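Local coordinates for peroxisomal membrane protein LPX1 (Saccharomyces cerevisiae, PDB 2Y6U) that hydrolyses acyl esters in peroxisomes, with esterase, lipase and phospholipase A activity, at residues E32-V37 with M63-W68. Residues are numbered along the deposited sequence; the frame is centred on the assembly and turned at random.
Sequences ELTYDV and MSKVVW
Lys65 reaches across to Asp36 and ties the loop that follows strand 51-58 to strand 35-40, the second strand in the mixed sheet of this alpha/beta hydrolase. The ammonium group carries the contact: NZ of Lys65 makes a salt bridge to OD1 of Asp36 at 3.0 Å, though as a hydrogen bond it is weak. The two side chains meet at about a right angle, and both carboxylate oxygens come close to the ammonium, OD2 of Asp36 lying 3.2 Å from NZ of Lys65 and also against its CE. One water completes the link, accepting from Lys65 NZ at 2.6 Å and donating weakly to the backbone O of Thr34. Just before Tyr35, the methyl CG2 of Thr34 comes within 4.0 Å of NZ of Lys65. In the lysine, CG lies between the backbone N and the carbonyl carbon (chi1 69°) and the chain beyond is extended, which lets NZ reach the strand. Asp99 supplies NZ with a second salt bridge, so two carboxylates probably share its charge. Replacing Asp36 by an alanine is likely to leave this buried ammonium short of one counter-charge and to take a hydrogen-bond partner from Thr10 OG1 on the edge strand 6-11, which OD1 also engages. Further out, Asp93 holds the backbone N of Lys65, and Phe238 of helix 229-239 packs on the side chain of Lys65. The loop itself is shaped by an ST turn, in which Ser64 OG accepts from Val66 N at 3.2 Å.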
loop_
_atom_site.group_PDB
_atom_site.type_symbol
_atom_site.label_atom_id
_atom_site.label_comp_id
_atom_site.label_asym_id
_atom_site.label_seq_id
_atom_site.Cartn_x
_atom_site.Cartn_y
_atom_site.Cartn_z
ATOM N N GLU A 32 14.040 8.946 -6.268
ATOM C CA GLU A 32 14.007 9.637 -4.971
ATOM C C GLU A 32 12.834 10.593 -4.964
ATOM O O GLU A 32 12.342 11.095 -6.019
ATOM C CB GLU A 32 15.303 10.440 -4.774
ATOM C CG GLU A 32 16.490 9.479 -4.512
ATOM C CD GLU A 32 17.815 10.163 -4.468
ATOM O OE1 GLU A 32 18.241 10.663 -5.493
ATOM O OE2 GLU A 32 18.443 10.145 -3.410
ATOM N N LEU A 33 12.527 10.993 -3.745
ATOM C CA LEU A 33 11.545 12.032 -3.446
ATOM C C LEU A 33 12.124 13.109 -2.579
ATOM O O LEU A 33 12.870 12.789 -1.689
ATOM C CB LEU A 33 10.393 11.409 -2.639
ATOM C CG LEU A 33 9.549 10.299 -3.299
ATOM C CD1 LEU A 33 8.909 9.349 -2.219
ATOM C CD2 LEU A 33 8.600 11.090 -4.231
ATOM N N THR A 34 11.842 14.359 -2.903
ATOM C CA THR A 34 12.218 15.521 -2.042
ATOM C C THR A 34 10.943 16.161 -1.559
ATOM O O THR A 34 9.968 16.286 -2.341
ATOM C CB THR A 34 13.018 16.580 -2.820
ATOM O OG1 THR A 34 14.228 15.977 -3.258
ATOM C CG2 THR A 34 13.340 17.786 -1.934
ATOM N N TYR A 35 10.878 16.501 -0.283
ATOM C CA TYR A 35 9.708 17.123 0.258
ATOM C C TYR A 35 10.134 18.115 1.329
ATOM O O TYR A 35 11.228 18.016 1.885
ATOM C CB TYR A 35 8.723 16.105 0.858
ATOM C CG TYR A 35 9.302 15.221 1.947
ATOM C CD1 TYR A 35 10.058 14.102 1.628
ATOM C CD2 TYR A 35 9.064 15.467 3.301
ATOM C CE1 TYR A 35 10.570 13.285 2.617
ATOM C CE2 TYR A 35 9.543 14.641 4.276
ATOM C CZ TYR A 35 10.303 13.568 3.937
ATOM O OH TYR A 35 10.797 12.735 4.902
ATOM N N ASP A 36 9.292 19.086 1.620
ATOM C CA ASP A 36 9.560 20.044 2.705
ATOM C C ASP A 36 8.666 19.730 3.889
ATOM O O ASP A 36 7.441 19.483 3.673
ATOM C CB ASP A 36 9.304 21.466 2.185
ATOM C CG ASP A 36 10.308 21.899 1.122
ATOM O OD1 ASP A 36 11.388 21.262 0.990
ATOM O OD2 ASP A 36 10.088 22.925 0.411
ATOM N N VAL A 37 9.224 19.694 5.113
ATOM C CA VAL A 37 8.482 19.466 6.311
ATOM C C VAL A 37 8.493 20.764 7.071
ATOM O O VAL A 37 9.581 21.305 7.412
ATOM C CB VAL A 37 9.181 18.387 7.261
ATOM C CG1 VAL A 37 8.342 18.177 8.481
ATOM C CG2 VAL A 37 9.307 17.134 6.570
ATOM N N MET A 63 2.726 21.170 -11.758
ATOM C CA MET A 63 3.056 22.197 -10.757
ATOM C C MET A 63 4.108 21.646 -9.831
ATOM O O MET A 63 4.965 20.859 -10.256
ATOM C CB MET A 63 1.741 22.653 -10.039
ATOM C CG MET A 63 0.740 23.160 -11.010
ATOM S SD MET A 63 -0.418 24.286 -10.254
ATOM C CE MET A 63 -1.827 24.120 -11.299
ATOM N N SER A 64 4.072 22.004 -8.550
ATOM C CA SER A 64 5.063 21.501 -7.569
ATOM C C SER A 64 4.536 21.875 -6.209
ATOM O O SER A 64 3.563 22.589 -6.115
ATOM C CB SER A 64 6.438 22.184 -7.777
ATOM O OG SER A 64 6.388 23.576 -7.391
ATOM N N LYS A 65 5.300 21.556 -5.197
ATOM C CA LYS A 65 4.978 21.837 -3.832
ATOM C C LYS A 65 4.946 23.346 -3.549
ATOM O O LYS A 65 4.294 23.761 -2.615
ATOM C CB LYS A 65 5.991 21.171 -2.962
ATOM C CG LYS A 65 7.381 21.805 -3.080
ATOM C CD LYS A 65 8.452 21.061 -2.238
ATOM C CE LYS A 65 9.805 21.607 -2.695
ATOM N NZ LYS A 65 11.013 21.003 -1.999
ATOM N N VAL A 66 5.584 24.153 -4.398
ATOM C CA VAL A 66 5.702 25.569 -4.134
ATOM C C VAL A 66 4.345 26.304 -4.142
ATOM O O VAL A 66 4.192 27.371 -3.499
ATOM C CB VAL A 66 6.680 26.288 -5.108
ATOM C CG1 VAL A 66 6.033 26.692 -6.498
ATOM C CG2 VAL A 66 7.276 27.506 -4.384
ATOM N N VAL A 67 3.363 25.729 -4.837
ATOM C CA VAL A 67 2.054 26.373 -4.980
ATOM C C VAL A 67 1.300 26.455 -3.654
ATOM O O VAL A 67 0.354 27.247 -3.517
ATOM C CB VAL A 67 1.143 25.679 -6.024
ATOM C CG1 VAL A 67 1.864 25.691 -7.427
ATOM C CG2 VAL A 67 0.686 24.268 -5.583
ATOM N N TRP A 68 1.772 25.699 -2.659
ATOM C CA TRP A 68 1.174 25.744 -1.349
ATOM C C TRP A 68 1.888 26.642 -0.361
ATOM O O TRP A 68 1.371 26.912 0.752
ATOM C CB TRP A 68 1.070 24.346 -0.777
ATOM C CG TRP A 68 0.482 23.332 -1.660
ATOM C CD1 TRP A 68 1.139 22.306 -2.260
ATOM C CD2 TRP A 68 -0.907 23.206 -2.052
ATOM N NE1 TRP A 68 0.262 21.523 -2.955
ATOM C CE2 TRP A 68 -1.000 22.026 -2.844
ATOM C CE3 TRP A 68 -2.040 23.933 -1.813
ATOM C CZ2 TRP A 68 -2.156 21.617 -3.398
ATOM C CZ3 TRP A 68 -3.262 23.459 -2.345
ATOM C CH2 TRP A 68 -3.287 22.332 -3.122
HETATM O O HOH W 1 10.549 18.700 -3.189
#